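Local coordinates for tubulin-specific chaperone, putative (Trypanosoma brucei, PDB 4B6M), which probably binds alpha-tubulin and perhaps microtubule plus ends, as tubulin-binding cofactor B, a chaperone represented here by its CAP-Gly domain, at residues G21-V26 with Y36-E41; A30-G35 with G66-P71. All coordinates share one frame; numbering follows the deposited sequence.

Contact 1 (G21-V26 with Y36-E41); sequences GSVRFV and YWVGVE
R24 and E41 join the two strands of an antiparallel beta hairpin by a salt bridge, and beside it a classic beta bulge shifts the register by one residue, in the central sheet of the SH3-like CAP-Gly domain. The guanidinium grips side-on, NE lying 2.9 Å and NH2 3.1 Å from the same oxygen, OE1 of E41. Both nitrogens come from one face of the carboxylate: NE on the anti side, NH2 from well above the plane, with the two flat groups turned 62° apart. A bend at chi2 (-50°) folds the arginine back along its own strand, laying the guanidinium face over CB of S22, while E41 runs out fully extended to meet its edge.

The backbone bonds show the bulge directly. S22 and E41 form a hydrogen-bonded pair, with E41 N 2.8 Å from S22 O, but R24 and F25 then share one partner, G39. The carbonyl O of G39 takes a 2.7 Å bond from R24 N and a weak one from F25 N, and G39 N returns a bond to F25 O. Where F25 crosses G39, its CB lies 3.9 Å from CA of the glycine, so the phenylalanine sits close over the glycine backbone. On the other face V23, V26, V38 and V40 line up, and CG1 of V23 packs 3.8 Å from CG1 of V38.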
ATOM      1  N   GLY A  21       6.434   0.581  -4.022  1.00  8.00           N
ATOM      2  CA  GLY A  21       5.453   1.683  -3.795  1.00  8.05           C
ATOM      3  C   GLY A  21       5.694   2.595  -2.604  1.00  7.89           C
ATOM      4  O   GLY A  21       6.767   2.589  -2.004  1.00  8.00           O
ATOM      5  N   SER A  22       4.680   3.394  -2.276  1.00  7.80           N
ATOM      6  CA  SER A  22       4.741   4.351  -1.176  1.00  7.90           C
ATOM      7  C   SER A  22       3.609   4.062  -0.224  1.00  8.19           C
ATOM      8  O   SER A  22       2.468   3.870  -0.668  1.00  8.24           O
ATOM      9  CB  SER A  22       4.563   5.773  -1.714  1.00  8.58           C
ATOM     10  OG  SER A  22       5.657   6.108  -2.566  1.00  9.45           O
ATOM     11  N   VAL A  23       3.912   4.059   1.073  1.00  8.06           N
ATOM     12  CA  VAL A  23       2.882   3.892   2.102  1.00  8.08           C
ATOM     13  C   VAL A  23       2.005   5.148   2.201  1.00  8.38           C
ATOM     14  O   VAL A  23       2.490   6.250   2.482  1.00  8.40           O
ATOM     15  CB  VAL A  23       3.507   3.598   3.477  1.00  8.00           C
ATOM     16  CG1 VAL A  23       2.449   3.509   4.573  1.00  8.10           C
ATOM     17  CG2 VAL A  23       4.319   2.293   3.398  1.00  8.29           C
ATOM     18  N   ARG A  24       0.704   4.960   1.985  1.00  8.42           N
ATOM     19  CA  ARG A  24      -0.261   6.059   2.044  1.00  8.95           C
ATOM     20  C   ARG A  24      -1.161   6.043   3.284  1.00  9.13           C
ATOM     21  O   ARG A  24      -1.804   7.036   3.593  1.00 10.19           O
ATOM     22  CB  ARG A  24      -1.146   6.006   0.814  1.00  9.29           C
ATOM     23  CG  ARG A  24      -0.427   6.202  -0.498  1.00  9.59           C
ATOM     24  CD  ARG A  24       0.461   7.425  -0.476  1.00 10.74           C
ATOM     25  NE  ARG A  24       0.936   7.709  -1.823  1.00 11.95           N
ATOM     26  CZ  ARG A  24       2.031   8.415  -2.104  1.00 13.17           C
ATOM     27  NH1 ARG A  24       2.784   8.922  -1.132  1.00 13.25           N
ATOM     28  NH2 ARG A  24       2.372   8.613  -3.366  1.00 13.63           N
ATOM     29  N   PHE A  25      -1.186   4.931   4.008  1.00  8.97           N
ATOM     30  CA  PHE A  25      -2.105   4.739   5.121  1.00  8.97           C
ATOM     31  C   PHE A  25      -1.555   3.631   6.006  1.00  9.41           C
ATOM     32  O   PHE A  25      -1.039   2.656   5.497  1.00  9.44           O
ATOM     33  CB  PHE A  25      -3.486   4.319   4.597  1.00  8.91           C
ATOM     34  CG  PHE A  25      -4.442   3.891   5.672  1.00  8.48           C
ATOM     35  CD1 PHE A  25      -5.124   4.837   6.428  1.00  8.79           C
ATOM     36  CD2 PHE A  25      -4.655   2.535   5.943  1.00  8.63           C
ATOM     37  CE1 PHE A  25      -6.002   4.448   7.435  1.00  8.67           C
ATOM     38  CE2 PHE A  25      -5.522   2.138   6.947  1.00  8.59           C
ATOM     39  CZ  PHE A  25      -6.204   3.100   7.697  1.00  8.72           C
ATOM     40  N   VAL A  26      -1.677   3.807   7.318  1.00 10.08           N
ATOM     41  CA  VAL A  26      -1.436   2.747   8.299  1.00 11.57           C
ATOM     42  C   VAL A  26      -2.504   2.828   9.387  1.00 12.54           C
ATOM     43  O   VAL A  26      -2.681   3.876  10.023  1.00 13.95           O
ATOM     44  CB  VAL A  26      -0.035   2.871   8.961  1.00 11.79           C
ATOM     45  CG1 VAL A  26       0.204   1.711   9.919  1.00 12.71           C
ATOM     46  CG2 VAL A  26       1.065   2.973   7.918  1.00 12.32           C
ATOM     47  N   TYR A  36      -4.285  -4.433  12.020  1.00 16.43           N
ATOM     48  CA  TYR A  36      -3.692  -3.299  11.284  1.00 15.13           C
ATOM     49  C   TYR A  36      -3.467  -3.579   9.804  1.00 12.67           C
ATOM     50  O   TYR A  36      -3.138  -4.696   9.415  1.00 11.46           O
ATOM     51  CB  TYR A  36      -2.363  -2.861  11.890  1.00 18.60           C
ATOM     52  CG  TYR A  36      -2.531  -1.951  13.075  1.00 22.54           C
ATOM     53  CD1 TYR A  36      -2.817  -2.466  14.335  1.00 24.14           C
ATOM     54  CD2 TYR A  36      -2.435  -0.572  12.924  1.00 23.21           C
ATOM     55  CE1 TYR A  36      -2.988  -1.625  15.426  1.00 26.64           C
ATOM     56  CE2 TYR A  36      -2.608   0.278  14.005  1.00 26.83           C
ATOM     57  CZ  TYR A  36      -2.883  -0.252  15.247  1.00 26.97           C
ATOM     58  OH  TYR A  36      -3.042   0.609  16.313  1.00 30.26           O
ATOM     59  N   TRP A  37      -3.685  -2.537   9.008  1.00  9.72           N
ATOM     60  CA  TRP A  37      -3.497  -2.578   7.548  1.00  8.31           C
ATOM     61  C   TRP A  37      -2.595  -1.476   7.079  1.00  7.58           C
ATOM     62  O   TRP A  37      -2.513  -0.391   7.672  1.00  8.29           O
ATOM     63  CB  TRP A  37      -4.842  -2.411   6.842  1.00  8.09           C
ATOM     64  CG  TRP A  37      -5.730  -3.609   7.031  1.00  8.30           C
ATOM     65  CD1 TRP A  37      -6.696  -3.804   8.016  1.00  8.44           C
ATOM     66  CD2 TRP A  37      -5.720  -4.848   6.253  1.00  8.24           C
ATOM     67  NE1 TRP A  37      -7.265  -5.053   7.895  1.00  8.80           N
ATOM     68  CE2 TRP A  37      -6.723  -5.727   6.860  1.00  8.60           C
ATOM     69  CE3 TRP A  37      -4.997  -5.304   5.150  1.00  8.25           C
ATOM     70  CZ2 TRP A  37      -6.983  -6.993   6.354  1.00  8.67           C
ATOM     71  CZ3 TRP A  37      -5.257  -6.591   4.662  1.00  8.53           C
ATOM     72  CH2 TRP A  37      -6.247  -7.401   5.243  1.00  8.52           C
ATOM     73  N   VAL A  38      -1.930  -1.730   5.956  1.00  6.53           N
ATOM     74  CA  VAL A  38      -1.086  -0.730   5.324  1.00  6.41           C
ATOM     75  C   VAL A  38      -1.644  -0.421   3.935  1.00  6.17           C
ATOM     76  O   VAL A  38      -1.815  -1.323   3.094  1.00  6.16           O
ATOM     77  CB  VAL A  38       0.377  -1.237   5.220  1.00  6.15           C
ATOM     78  CG1 VAL A  38       1.278  -0.147   4.647  1.00  6.38           C
ATOM     79  CG2 VAL A  38       0.899  -1.674   6.600  1.00  6.66           C
ATOM     80  N   GLY A  39      -1.990   0.840   3.692  1.00  5.84           N
ATOM     81  CA  GLY A  39      -2.443   1.246   2.361  1.00  6.07           C
ATOM     82  C   GLY A  39      -1.239   1.638   1.544  1.00  6.18           C
ATOM     83  O   GLY A  39      -0.505   2.522   1.986  1.00  6.43           O
ATOM     84  N   VAL A  40      -1.043   1.019   0.384  1.00  6.07           N
ATOM     85  CA  VAL A  40       0.132   1.307  -0.452  1.00  6.39           C
ATOM     86  C   VAL A  40      -0.306   1.816  -1.813  1.00  6.74           C
ATOM     87  O   VAL A  40      -1.247   1.280  -2.409  1.00  6.73           O
ATOM     88  CB  VAL A  40       1.023   0.052  -0.629  1.00  6.38           C
ATOM     89  CG1 VAL A  40       2.139   0.320  -1.629  1.00  6.69           C
ATOM     90  CG2 VAL A  40       1.609  -0.396   0.698  1.00  6.17           C
ATOM     91  N   GLU A  41       0.373   2.854  -2.308  1.00  7.29           N
ATOM     92  CA  GLU A  41       0.230   3.236  -3.702  1.00  7.89           C
ATOM     93  C   GLU A  41       1.449   2.733  -4.458  1.00  8.18           C
ATOM     94  O   GLU A  41       2.596   3.158  -4.207  1.00  8.13           O
ATOM     95  CB  GLU A  41       0.110   4.748  -3.850  1.00  8.89           C
ATOM     96  CG  GLU A  41       0.007   5.165  -5.296  1.00  9.88           C
ATOM     97  CD  GLU A  41      -0.141   6.665  -5.463  1.00 11.51           C
ATOM     98  OE1 GLU A  41      -0.210   7.387  -4.441  1.00 12.45           O
ATOM     99  OE2 GLU A  41      -0.168   7.102  -6.618  1.00 13.50           O
TER

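Contact 2 (A30-G35 with G66-P71); sequences ASLKPG and GGFLRP. With FMT (formic acid), chain F.
R70 reaches from the end of strand 66-69 to the carbonyl of P34, tying the loop between two strands of the CAP-Gly domain to the edge of its sheet. Beyond CB, CG comes 4.2 Å from O1 of a formic acid, probably a crystallisation additive. R70 N is hydrogen-bonded to Q73 OE1 and makes only a weak 3.4 Å bond to that O1; Q73 NE2 also binds the ligand. The chi2 bend (-63°) then redirects CD and the rest of the chain to the loop, where the guanidinium arrives end-on: NH1 lies 2.8 Å and NH2 2.7 Å from P34 O, which sits in the guanidinium plane. NH2 approaches nearly along the C=O axis, whereas NH1 stands farther off that line, with a C=O...N angle of 137°, and has a second acceptor in Y36 O. NH2 also lies 3.8 Å from CB of K33, and the ring of W37 adds a cation-pi contact.

Alongside this grip, L32 brings CD1 to 3.7 Å from CB of F68, which packs on W37 and meets F59 edge-to-face.

The bonds to P34 O and Y36 O fix the direction of the guanidinium. K33 NZ stands 4.6 Å from R70 NH2; the carbonyl offers no counter-charge, so the two cations probably disfavour each other slightly and solvent presumably screens them.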
ATOM      1  N   ALA A  30     -12.177  -1.612   9.598  1.00 19.39           N
ATOM      2  CA  ALA A  30     -13.187  -2.600  10.024  1.00 19.87           C
ATOM      3  C   ALA A  30     -13.881  -3.353   8.886  1.00 19.99           C
ATOM      4  O   ALA A  30     -14.215  -4.537   9.012  1.00 19.73           O
ATOM      5  CB  ALA A  30     -14.211  -1.946  10.924  1.00 19.81           C
ATOM      6  N   SER A  31     -14.094  -2.667   7.771  1.00 18.62           N
ATOM      7  CA  SER A  31     -14.722  -3.275   6.618  1.00 18.20           C
ATOM      8  C   SER A  31     -13.820  -4.226   5.821  1.00 17.56           C
ATOM      9  O   SER A  31     -14.252  -4.799   4.810  1.00 17.60           O
ATOM     10  CB  SER A  31     -15.283  -2.181   5.712  1.00 19.15           C
ATOM     11  OG  SER A  31     -14.328  -1.147   5.565  1.00 19.78           O
ATOM     12  N   LEU A  32     -12.573  -4.389   6.262  1.00 16.15           N
ATOM     13  CA  LEU A  32     -11.729  -5.429   5.692  1.00 15.91           C
ATOM     14  C   LEU A  32     -11.761  -6.655   6.618  1.00 16.05           C
ATOM     15  O   LEU A  32     -12.760  -7.394   6.646  1.00 16.86           O
ATOM     16  CB  LEU A  32     -10.307  -4.910   5.401  1.00 15.41           C
ATOM     17  CG  LEU A  32     -10.155  -4.005   4.167  1.00 14.96           C
ATOM     18  CD1 LEU A  32      -8.713  -3.525   4.065  1.00 14.16           C
ATOM     19  CD2 LEU A  32     -10.608  -4.702   2.885  1.00 14.10           C
ATOM     20  N   LYS A  33     -10.673  -6.884   7.348  1.00 14.86           N
ATOM     21  CA  LYS A  33     -10.614  -7.877   8.416  1.00 14.29           C
ATOM     22  C   LYS A  33     -10.007  -7.189   9.628  1.00 13.82           C
ATOM     23  O   LYS A  33      -9.407  -6.117   9.482  1.00 13.59           O
ATOM     24  CB  LYS A  33      -9.726  -9.054   7.994  1.00 14.23           C
ATOM     25  CG  LYS A  33     -10.204  -9.770   6.728  1.00 13.90           C
ATOM     26  CD  LYS A  33      -9.469 -11.090   6.503  1.00 13.94           C
ATOM     27  CE  LYS A  33      -8.005 -10.883   6.155  1.00 12.25           C
ATOM     28  NZ  LYS A  33      -7.315 -12.206   6.111  1.00 13.93           N
ATOM     29  N   PRO A  34     -10.115  -7.807  10.827  1.00 13.47           N
ATOM     30  CA  PRO A  34      -9.558  -7.151  12.041  1.00 13.58           C
ATOM     31  C   PRO A  34      -8.035  -6.976  11.994  1.00 14.68           C
ATOM     32  O   PRO A  34      -7.364  -7.604  11.176  1.00 15.87           O
ATOM     33  CB  PRO A  34      -9.949  -8.122  13.169  1.00 13.36           C
ATOM     34  CG  PRO A  34     -11.112  -8.883  12.618  1.00 13.52           C
ATOM     35  CD  PRO A  34     -10.783  -9.075  11.169  1.00 13.78           C
ATOM     36  N   GLY A  35      -7.492  -6.130  12.864  1.00 14.82           N
ATOM     37  CA  GLY A  35      -6.046  -5.876  12.879  1.00 15.70           C
ATOM     38  C   GLY A  35      -5.595  -4.679  12.048  1.00 15.78           C
ATOM     39  O   GLY A  35      -6.422  -3.982  11.453  1.00 16.43           O
ATOM     40  N   GLY A  66      -3.616   0.757  -5.991  1.00  9.95           N
ATOM     41  CA  GLY A  66      -3.823   0.732  -4.552  1.00  8.99           C
ATOM     42  C   GLY A  66      -3.861  -0.663  -3.986  1.00  8.80           C
ATOM     43  O   GLY A  66      -4.461  -1.586  -4.559  1.00  8.83           O
ATOM     44  N   GLY A  67      -3.206  -0.842  -2.852  1.00  8.31           N
ATOM     45  CA  GLY A  67      -3.380  -2.092  -2.114  1.00  8.17           C
ATOM     46  C   GLY A  67      -3.539  -1.849  -0.642  1.00  7.94           C
ATOM     47  O   GLY A  67      -3.070  -0.837  -0.129  1.00  8.77           O
ATOM     48  N   PHE A  68      -4.232  -2.760   0.040  1.00  7.89           N
ATOM     49  CA  PHE A  68      -4.221  -2.799   1.496  1.00  7.76           C
ATOM     50  C   PHE A  68      -3.561  -4.093   1.849  1.00  7.42           C
ATOM     51  O   PHE A  68      -4.032  -5.164   1.436  1.00  7.50           O
ATOM     52  CB  PHE A  68      -5.629  -2.795   2.091  1.00  8.41           C
ATOM     53  CG  PHE A  68      -6.354  -1.508   1.905  1.00  9.03           C
ATOM     54  CD1 PHE A  68      -6.217  -0.455   2.815  1.00  9.58           C
ATOM     55  CD2 PHE A  68      -7.176  -1.337   0.795  1.00  9.20           C
ATOM     56  CE1 PHE A  68      -6.870   0.730   2.607  1.00  9.92           C
ATOM     57  CE2 PHE A  68      -7.849  -0.137   0.577  1.00  9.27           C
ATOM     58  CZ  PHE A  68      -7.705   0.896   1.501  1.00  9.58           C
ATOM     59  N   LEU A  69      -2.462  -3.992   2.570  1.00  7.11           N
ATOM     60  CA  LEU A  69      -1.686  -5.174   2.879  1.00  7.32           C
ATOM     61  C   LEU A  69      -1.496  -5.279   4.363  1.00  7.18           C
ATOM     62  O   LEU A  69      -1.555  -4.290   5.061  1.00  6.79           O
ATOM     63  CB  LEU A  69      -0.267  -5.047   2.278  1.00  7.89           C
ATOM     64  CG  LEU A  69      -0.005  -5.031   0.764  1.00  8.45           C
ATOM     65  CD1 LEU A  69      -0.700  -3.907   0.004  1.00  8.99           C
ATOM     66  CD2 LEU A  69       1.484  -4.907   0.505  1.00  9.45           C
ATOM     67  N   ARG A  70      -1.250  -6.485   4.853  1.00  7.43           N
ATOM     68  CA  ARG A  70      -0.783  -6.634   6.234  1.00  8.37           C
ATOM     69  C   ARG A  70       0.641  -6.144   6.351  1.00  8.54           C
ATOM     70  O   ARG A  70       1.408  -6.224   5.395  1.00  8.26           O
ATOM     71  CB  ARG A  70      -0.865  -8.093   6.676  1.00  8.98           C
ATOM     72  CG  ARG A  70      -2.284  -8.584   6.770  1.00  9.65           C
ATOM     73  CD  ARG A  70      -3.077  -7.841   7.818  1.00 10.10           C
ATOM     74  NE  ARG A  70      -4.195  -8.671   8.198  1.00 11.65           N
ATOM     75  CZ  ARG A  70      -5.146  -8.311   9.033  1.00 12.09           C
ATOM     76  NH1 ARG A  70      -5.138  -7.102   9.571  1.00 11.87           N
ATOM     77  NH2 ARG A  70      -6.116  -9.184   9.307  1.00 12.91           N
ATOM     78  N   PRO A  71       1.024  -5.639   7.529  1.00  8.94           N
ATOM     79  CA  PRO A  71       2.383  -5.161   7.736  1.00  9.16           C
ATOM     80  C   PRO A  71       3.459  -6.186   7.391  1.00  9.55           C
ATOM     81  O   PRO A  71       4.535  -5.777   6.894  1.00  9.57           O
ATOM     82  CB  PRO A  71       2.406  -4.786   9.243  1.00  9.16           C
ATOM     83  CG  PRO A  71       0.980  -4.403   9.522  1.00  9.11           C
ATOM     84  CD  PRO A  71       0.124  -5.298   8.647  1.00  9.20           C
TER
HETATM   85  C   FMT F1236      -2.866  -9.023   1.422  1.00 21.93           C
HETATM   86  O1  FMT F1236      -2.638  -8.675   2.596  1.00 23.52           O
HETATM   87  O2  FMT F1236      -2.030  -9.574   0.657  1.00 21.30           O

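In the fold
Along the chain the segments alternate: 21-26, then 30-35, 36-41 and 66-71, so the loop of contact 2 is the connection between the hairpin strands of contact 1. Their centres lie about 9 Å apart, contact 1 buried near the middle of the domain and contact 2 at its surface. One antiparallel sheet serves both, since strand 66-69 pairs with strand 36-42 through V38 N to L69 O and V40 N to G67 O. Strand 36-42 thus lies between 19-26 and 66-69. The hairpin and its connecting loop are consequently anchored to the same edge strand, an illustration of how this small CAP-Gly domain, which has no alpha helix, holds a long loop against its sheet.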